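Local coordinates for alginate biosynthesis protein AlgX (Pseudomonas aeruginosa, PDB 4KNC), which takes part in the O-acetylation of the exopolysaccharide alginate and protects the polymer from degradation as it crosses the periplasm, at residues L32-H37 with L46-Y51; L91-K96 with E140-F145; N266-G271 with S388-T393. One frame throughout, in Å; residues are numbered along the deposited sequence.

Contact 1 of 3, residues L32-H37 with L46-Y51; sequences LGFFTH and LFRTTY
Near the start of the SGNH hydrolase-like domain, the loop G33-H37 folds against the end of strand 46-48 and the residues 49-51 that follow it, and the touching residues exchange both backbone and side-chain hydrogen bonds. The carbonyl oxygen T36 O takes two donors from one residue, T50 OG1 at 2.7 Å and T50 N at 3.1 Å, the latter in the carbonyl plane on a lone pair. H37, preceded by a cis peptide bond, gives its N to T49 OG1 (2.9 Å) and receives T49 N at its O, while T49 CG2 lies over one face of the imidazole; D24 holds H37 ND1. R48 bends at chi3 (-71°), which brings NH1 within 3.1 Å of F34 O, in the guanidinium plane and almost straight at 165°. The same NH1 stands over one face of the F34 ring, toward its rim, as the guanidinium makes a cation-pi contact, and Y51 CB covers a face of the guanidinium, whose NH2 pairs with D52. Y51 OH, in turn, donates to G33 O across 3.0 Å. The loop is thus tied to the antiparallel hairpin of strands 38-40 and 46-48; the F35 ring touches T194 and A198 of helix 194-203, and F34 meets H149 edge-to-face.

Contact 2 of 3, residues L91-K96 with E140-F145; sequences LVNREK and EHAYYF
Two tyrosine rings receive helix 89-93 differently: Y143 offers a face to V92 CG2, 4.3 Å above the ring plane and over its centre, whereas N93 OD1 comes to the edge of the Y144 ring, in its plane. The other branch of V92 makes the closer touch, CG1 reaching Y143 CB at 3.4 Å at the root of the ring. The edge of the Y143 ring points to Y144 CG. N93 sets its amide at 71° to the Y144 ring, where OD1 accepts a hydrogen bond from Y144 N of 3.3 Å; the N-H...O angle is 142° and the donor sits 15° off the carbonyl plane, while Y144 CB also rests on this oxygen at 3.4 Å. ND2 of the same amide donates to E137 OE2, which also receives Y143 N, so one asparagine and one carboxylate grip the backbone on both sides of Y143. The phenol ends are fastened too, Y143 OH to S159 of helix 153-169 and Y144 OH to P87 O. This is buried packing of helix 89-93 against the loop that leads to the inferred catalytic residues of the SGNH hydrolase-like domain; the side chains of H150 and D148 lie about 6 and 7 Å from that of Y144.

Contact 3 of 3, residues N266-G271 with S388-T393; sequences NAVSGG and SKAVDT
Two beta turns face each other here, a type II turn from V268 to G271 and a type I turn from S388 to V391, with V268 and A390 as the nearest pair of CA atoms at 7.0 Å and no hydrogen bond passing between the segments. The first turn is closed by G271 N to V268 O at 2.9 Å; the matching bond of the second, V391 N to S388 O, is weak. What helps to hold the second turn is S388 itself: with OG anti to the backbone N (chi1 170°), the hydroxyl reaches forward along its own chain to accept from A390 N at 3.1 Å, an almost straight bond of 162° that makes an ST turn.

Contact between the turns is almost wholly apolar, and V268 carries it. Its two methyl branches straddle V391 CG1, with CG1 and CG2 of V268 each 3.7 Å from that methyl, and the two valine side chains cross at about a right angle. V268 CG1 also reaches S388 and A390: S388 OG stands 4.0 Å from it, its hydrogen bond to A390 N being on its own side of the interface, and A390 CB lies a little farther off. A390 CB also touches the backbone at S269 O. G270 takes the third position of the type II turn with positive phi (85°), the usual place for glycine.

Helix 275-282 borders both segments, S276 touching V268 and S275 touching S388. Plain surface packing of this kind joins the SGNH hydrolase-like domain to the carbohydrate-binding module, and it does so beside the inferred active site, since S269 in the first turn touches S243, the inferred nucleophile.

In the fold
Along the chain the three contacts come in series. Contacts 1 and 2 lie on the same side of the chain's centre, their own centres about 17 Å apart, and they meet where F47 CZ of strand 46-48 packs on N93 O at 3.5 Å. Contact 3 stands off, its centre about 24 Å from that of contact 1 and 28 Å from that of contact 2. The first two belong to the SGNH hydrolase-like domain; contact 3 bridges from the loop after strand 263-265 to the carbohydrate-binding module. Contact 3 touches the inferred Ser-His-Asp site through S269, whereas side chains of contacts 1 and 2 come within about 6 to 7 Å of D148 and H150; separate parts of the chain thus pack near one site.

Contact 1 of 3, residues L32-H37 with L46-Y51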
# COMPACT_ATOMS: atom_id res chain seq x y z
N LEU A 32 1.56 -18.05 -11.13
CA LEU A 32 0.50 -18.90 -10.60
C LEU A 32 0.19 -18.74 -9.11
O LEU A 32 -0.94 -19.01 -8.69
CB LEU A 32 0.79 -20.37 -10.92
CG LEU A 32 0.48 -20.73 -12.37
CD1 LEU A 32 0.76 -22.22 -12.66
CD2 LEU A 32 -0.95 -20.35 -12.67
N GLY A 33 1.17 -18.31 -8.32
CA GLY A 33 1.03 -18.24 -6.87
C GLY A 33 -0.02 -17.26 -6.38
O GLY A 33 -0.47 -17.34 -5.23
N PHE A 34 -0.42 -16.33 -7.25
CA PHE A 34 -1.45 -15.36 -6.93
C PHE A 34 -2.87 -15.93 -7.07
O PHE A 34 -3.85 -15.23 -6.77
CB PHE A 34 -1.28 -14.13 -7.83
CG PHE A 34 -2.13 -12.95 -7.43
CD1 PHE A 34 -1.89 -12.28 -6.24
CD2 PHE A 34 -3.16 -12.51 -8.25
CE1 PHE A 34 -2.68 -11.18 -5.88
CE2 PHE A 34 -3.95 -11.42 -7.89
CZ PHE A 34 -3.71 -10.75 -6.71
N PHE A 35 -3.00 -17.18 -7.50
CA PHE A 35 -4.32 -17.75 -7.79
C PHE A 35 -4.66 -19.02 -6.99
O PHE A 35 -5.72 -19.60 -7.18
CB PHE A 35 -4.46 -18.03 -9.28
CG PHE A 35 -4.10 -16.86 -10.14
CD1 PHE A 35 -5.01 -15.83 -10.35
CD2 PHE A 35 -2.85 -16.77 -10.73
CE1 PHE A 35 -4.67 -14.73 -11.15
CE2 PHE A 35 -2.50 -15.67 -11.52
CZ PHE A 35 -3.41 -14.65 -11.73
N THR A 36 -3.77 -19.41 -6.09
CA THR A 36 -3.86 -20.69 -5.38
C THR A 36 -5.08 -20.87 -4.48
O THR A 36 -5.31 -20.06 -3.59
CB THR A 36 -2.61 -20.84 -4.49
OG1 THR A 36 -1.46 -20.41 -5.22
CG2 THR A 36 -2.44 -22.28 -4.03
N HIS A 37 -5.91 -21.89 -4.73
CA HIS A 37 -6.03 -22.55 -6.02
C HIS A 37 -7.44 -22.18 -6.54
O HIS A 37 -8.31 -21.77 -5.76
CB HIS A 37 -5.81 -24.07 -5.92
CG HIS A 37 -6.94 -24.82 -5.28
ND1 HIS A 37 -6.86 -25.34 -4.00
CD2 HIS A 37 -8.17 -25.18 -5.75
CE1 HIS A 37 -7.99 -25.95 -3.70
NE2 HIS A 37 -8.80 -25.87 -4.75
N LEU A 46 -14.97 -17.46 -10.70
CA LEU A 46 -13.90 -18.27 -10.13
C LEU A 46 -13.53 -17.68 -8.77
O LEU A 46 -13.62 -16.46 -8.57
CB LEU A 46 -12.66 -18.26 -11.04
CG LEU A 46 -12.74 -18.80 -12.48
CD1 LEU A 46 -11.33 -18.84 -13.10
CD2 LEU A 46 -13.40 -20.18 -12.54
N PHE A 47 -13.11 -18.52 -7.83
CA PHE A 47 -12.58 -18.02 -6.57
C PHE A 47 -11.24 -18.67 -6.30
O PHE A 47 -11.00 -19.80 -6.72
CB PHE A 47 -13.53 -18.35 -5.42
CG PHE A 47 -14.79 -17.54 -5.42
CD1 PHE A 47 -15.82 -17.82 -6.31
CD2 PHE A 47 -14.97 -16.49 -4.50
CE1 PHE A 47 -17.00 -17.07 -6.29
CE2 PHE A 47 -16.14 -15.75 -4.48
CZ PHE A 47 -17.15 -16.04 -5.39
N ARG A 48 -10.36 -17.96 -5.60
CA ARG A 48 -9.12 -18.53 -5.10
C ARG A 48 -9.34 -18.98 -3.67
O ARG A 48 -9.83 -18.21 -2.86
CB ARG A 48 -8.02 -17.47 -5.13
CG ARG A 48 -7.86 -16.81 -6.50
CD ARG A 48 -6.96 -15.61 -6.36
NE ARG A 48 -7.63 -14.52 -5.65
CZ ARG A 48 -7.06 -13.35 -5.37
NH1 ARG A 48 -5.81 -13.12 -5.72
NH2 ARG A 48 -7.75 -12.41 -4.73
N THR A 49 -8.96 -20.21 -3.34
CA THR A 49 -9.23 -20.75 -2.02
C THR A 49 -8.44 -20.02 -0.92
O THR A 49 -8.99 -19.71 0.14
CB THR A 49 -8.89 -22.25 -1.96
OG1 THR A 49 -7.57 -22.44 -2.46
CG2 THR A 49 -9.86 -23.05 -2.84
N THR A 50 -7.17 -19.73 -1.18
CA THR A 50 -6.31 -19.18 -0.14
C THR A 50 -6.45 -17.66 -0.02
O THR A 50 -6.23 -17.10 1.04
CB THR A 50 -4.81 -19.52 -0.35
OG1 THR A 50 -4.30 -18.79 -1.47
CG2 THR A 50 -4.63 -21.03 -0.61
N TYR A 51 -6.82 -16.99 -1.11
CA TYR A 51 -6.98 -15.55 -1.06
C TYR A 51 -8.42 -15.15 -0.76
O TYR A 51 -8.65 -14.26 0.04
CB TYR A 51 -6.56 -14.91 -2.38
CG TYR A 51 -5.08 -14.95 -2.66
CD1 TYR A 51 -4.47 -16.11 -3.14
CD2 TYR A 51 -4.29 -13.83 -2.43
CE1 TYR A 51 -3.11 -16.14 -3.40
CE2 TYR A 51 -2.93 -13.85 -2.67
CZ TYR A 51 -2.34 -15.00 -3.16
OH TYR A 51 -0.98 -15.01 -3.41

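Contact 2 of 3, residues L91-K96 with E140-F145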
# COMPACT_ATOMS: atom_id res chain seq x y z
N LEU A 91 -16.07 -12.99 1.29
CA LEU A 91 -16.96 -12.32 2.24
C LEU A 91 -18.04 -11.54 1.52
O LEU A 91 -19.18 -11.50 1.97
CB LEU A 91 -16.19 -11.39 3.18
CG LEU A 91 -15.36 -12.10 4.25
CD1 LEU A 91 -14.33 -11.15 4.83
CD2 LEU A 91 -16.26 -12.67 5.35
N VAL A 92 -17.71 -10.91 0.40
CA VAL A 92 -18.70 -10.06 -0.23
C VAL A 92 -19.60 -10.84 -1.19
O VAL A 92 -20.83 -10.72 -1.17
CB VAL A 92 -18.06 -8.88 -0.98
CG1 VAL A 92 -19.11 -8.09 -1.72
CG2 VAL A 92 -17.31 -7.97 0.00
N ASN A 93 -18.97 -11.66 -2.02
CA ASN A 93 -19.69 -12.38 -3.06
C ASN A 93 -19.84 -13.87 -2.75
O ASN A 93 -19.89 -14.70 -3.66
CB ASN A 93 -19.02 -12.16 -4.41
CG ASN A 93 -19.30 -10.78 -4.98
OD1 ASN A 93 -18.38 -9.97 -5.18
ND2 ASN A 93 -20.58 -10.50 -5.25
N ARG A 94 -19.90 -14.19 -1.45
CA ARG A 94 -20.30 -15.52 -0.99
C ARG A 94 -21.37 -16.20 -1.87
O ARG A 94 -21.20 -17.35 -2.28
CB ARG A 94 -20.82 -15.44 0.45
CG ARG A 94 -21.18 -16.80 1.04
CD ARG A 94 -21.93 -16.66 2.35
NE ARG A 94 -21.98 -17.93 3.07
CZ ARG A 94 -22.68 -18.13 4.19
NH1 ARG A 94 -23.40 -17.14 4.70
NH2 ARG A 94 -22.66 -19.31 4.78
N GLU A 95 -22.45 -15.49 -2.18
CA GLU A 95 -23.59 -16.11 -2.87
C GLU A 95 -23.31 -16.59 -4.29
O GLU A 95 -24.11 -17.34 -4.85
CB GLU A 95 -24.83 -15.19 -2.85
CG GLU A 95 -25.41 -14.93 -1.44
CD GLU A 95 -25.62 -16.21 -0.61
OE1 GLU A 95 -26.08 -17.22 -1.16
OE2 GLU A 95 -25.33 -16.20 0.61
N LYS A 96 -22.19 -16.19 -4.87
CA LYS A 96 -21.83 -16.65 -6.21
C LYS A 96 -21.18 -18.04 -6.18
O LYS A 96 -20.97 -18.66 -7.22
CB LYS A 96 -20.90 -15.64 -6.89
CG LYS A 96 -21.47 -14.22 -6.94
CD LYS A 96 -22.66 -14.13 -7.89
CE LYS A 96 -23.07 -12.67 -8.09
NZ LYS A 96 -24.20 -12.54 -9.05
N GLU A 140 -27.42 -6.27 -8.09
CA GLU A 140 -27.44 -6.52 -9.52
C GLU A 140 -26.06 -6.29 -10.13
O GLU A 140 -25.62 -7.05 -11.00
CB GLU A 140 -28.47 -5.65 -10.21
CG GLU A 140 -29.87 -6.11 -9.91
CD GLU A 140 -30.20 -7.44 -10.58
OE1 GLU A 140 -29.78 -7.64 -11.74
OE2 GLU A 140 -30.88 -8.27 -9.94
N HIS A 141 -25.39 -5.24 -9.68
CA HIS A 141 -24.02 -4.97 -10.09
C HIS A 141 -23.05 -5.52 -9.04
O HIS A 141 -22.83 -4.89 -8.01
CB HIS A 141 -23.80 -3.47 -10.26
CG HIS A 141 -24.63 -2.87 -11.36
ND1 HIS A 141 -25.52 -1.83 -11.14
CD2 HIS A 141 -24.70 -3.16 -12.68
CE1 HIS A 141 -26.09 -1.51 -12.29
NE2 HIS A 141 -25.61 -2.30 -13.23
N ALA A 142 -22.50 -6.70 -9.32
CA ALA A 142 -21.64 -7.40 -8.38
C ALA A 142 -20.48 -6.52 -7.90
O ALA A 142 -19.88 -5.78 -8.69
CB ALA A 142 -21.10 -8.67 -9.02
N TYR A 143 -20.16 -6.62 -6.61
CA TYR A 143 -19.06 -5.84 -6.02
C TYR A 143 -17.74 -6.13 -6.77
O TYR A 143 -17.01 -5.20 -7.16
CB TYR A 143 -18.95 -6.19 -4.54
CG TYR A 143 -17.93 -5.44 -3.70
CD1 TYR A 143 -16.59 -5.77 -3.75
CD2 TYR A 143 -18.34 -4.45 -2.80
CE1 TYR A 143 -15.65 -5.11 -2.97
CE2 TYR A 143 -17.41 -3.79 -2.00
CZ TYR A 143 -16.06 -4.12 -2.10
OH TYR A 143 -15.12 -3.47 -1.32
N TYR A 144 -17.46 -7.41 -7.00
CA TYR A 144 -16.22 -7.86 -7.66
C TYR A 144 -16.40 -8.32 -9.10
O TYR A 144 -17.47 -8.81 -9.47
CB TYR A 144 -15.59 -9.01 -6.88
CG TYR A 144 -14.69 -8.57 -5.75
CD1 TYR A 144 -13.43 -8.06 -6.02
CD2 TYR A 144 -15.11 -8.65 -4.42
CE1 TYR A 144 -12.59 -7.64 -5.00
CE2 TYR A 144 -14.27 -8.24 -3.38
CZ TYR A 144 -13.01 -7.73 -3.68
OH TYR A 144 -12.16 -7.31 -2.69
N PHE A 145 -15.36 -8.18 -9.92
CA PHE A 145 -15.34 -8.85 -11.22
C PHE A 145 -15.43 -10.37 -11.01
O PHE A 145 -14.97 -10.89 -9.99
CB PHE A 145 -14.09 -8.49 -12.04
CG PHE A 145 -14.11 -7.09 -12.63
CD1 PHE A 145 -14.80 -6.82 -13.81
CD2 PHE A 145 -13.44 -6.05 -11.99
CE1 PHE A 145 -14.82 -5.53 -14.35
CE2 PHE A 145 -13.45 -4.76 -12.52
CZ PHE A 145 -14.14 -4.51 -13.71

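Contact 3 of 3, residues N266-G271 with S388-T393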
# COMPACT_ATOMS: atom_id res chain seq x y z
N ASN A 266 -2.68 9.26 -4.90
CA ASN A 266 -1.29 8.86 -5.13
C ASN A 266 -1.12 7.34 -5.22
O ASN A 266 -0.02 6.81 -5.00
CB ASN A 266 -0.36 9.43 -4.04
CG ASN A 266 -0.29 10.97 -4.07
OD1 ASN A 266 -0.76 11.64 -3.16
ND2 ASN A 266 0.32 11.52 -5.12
N ALA A 267 -2.21 6.64 -5.53
CA ALA A 267 -2.17 5.19 -5.65
C ALA A 267 -1.16 4.76 -6.71
O ALA A 267 -0.92 5.49 -7.67
CB ALA A 267 -3.55 4.64 -6.01
N VAL A 268 -0.59 3.57 -6.53
CA VAL A 268 0.40 3.02 -7.45
C VAL A 268 -0.07 1.64 -7.90
O VAL A 268 -0.20 0.74 -7.09
CB VAL A 268 1.79 2.89 -6.79
CG1 VAL A 268 2.77 2.16 -7.71
CG2 VAL A 268 2.35 4.29 -6.40
N SER A 269 -0.34 1.49 -9.19
CA SER A 269 -0.77 0.19 -9.69
C SER A 269 0.41 -0.76 -9.62
O SER A 269 1.50 -0.44 -10.06
CB SER A 269 -1.28 0.32 -11.13
OG SER A 269 -2.35 1.26 -11.19
N GLY A 270 0.18 -1.93 -9.02
CA GLY A 270 1.25 -2.88 -8.78
C GLY A 270 2.00 -2.60 -7.50
O GLY A 270 2.86 -3.38 -7.09
N GLY A 271 1.67 -1.50 -6.83
CA GLY A 271 2.48 -1.08 -5.69
C GLY A 271 2.30 -1.91 -4.42
O GLY A 271 3.16 -1.89 -3.54
N SER A 388 9.13 -0.35 -6.16
CA SER A 388 8.27 -0.58 -7.31
C SER A 388 8.82 0.07 -8.58
O SER A 388 9.35 1.18 -8.53
CB SER A 388 6.87 -0.03 -7.04
OG SER A 388 6.09 -0.03 -8.23
N LYS A 389 8.68 -0.64 -9.70
CA LYS A 389 9.12 -0.15 -11.00
C LYS A 389 8.32 1.07 -11.45
O LYS A 389 8.76 1.84 -12.30
CB LYS A 389 8.97 -1.24 -12.08
CG LYS A 389 9.66 -2.58 -11.78
CD LYS A 389 11.17 -2.50 -11.84
CE LYS A 389 11.80 -3.89 -11.80
NZ LYS A 389 13.28 -3.82 -11.72
N ALA A 390 7.13 1.23 -10.88
CA ALA A 390 6.22 2.26 -11.35
C ALA A 390 6.32 3.59 -10.61
O ALA A 390 5.72 4.56 -11.03
CB ALA A 390 4.78 1.75 -11.34
N VAL A 391 7.09 3.65 -9.52
CA VAL A 391 7.21 4.90 -8.79
C VAL A 391 8.44 5.72 -9.17
O VAL A 391 9.35 5.24 -9.82
CB VAL A 391 7.20 4.70 -7.26
CG1 VAL A 391 5.96 3.90 -6.85
CG2 VAL A 391 8.48 4.03 -6.80
N ASP A 392 8.44 6.97 -8.74
CA ASP A 392 9.54 7.89 -8.99
C ASP A 392 9.72 8.74 -7.74
O ASP A 392 8.97 9.69 -7.51
CB ASP A 392 9.23 8.77 -10.20
CG ASP A 392 10.41 9.64 -10.63
OD1 ASP A 392 11.03 10.30 -9.77
OD2 ASP A 392 10.72 9.67 -11.84
N THR A 393 10.71 8.39 -6.92
CA THR A 393 11.06 9.16 -5.73
C THR A 393 12.33 9.96 -6.00
O THR A 393 12.96 10.49 -5.07
CB THR A 393 11.28 8.26 -4.50
OG1 THR A 393 12.43 7.43 -4.70
CG2 THR A 393 10.06 7.38 -4.25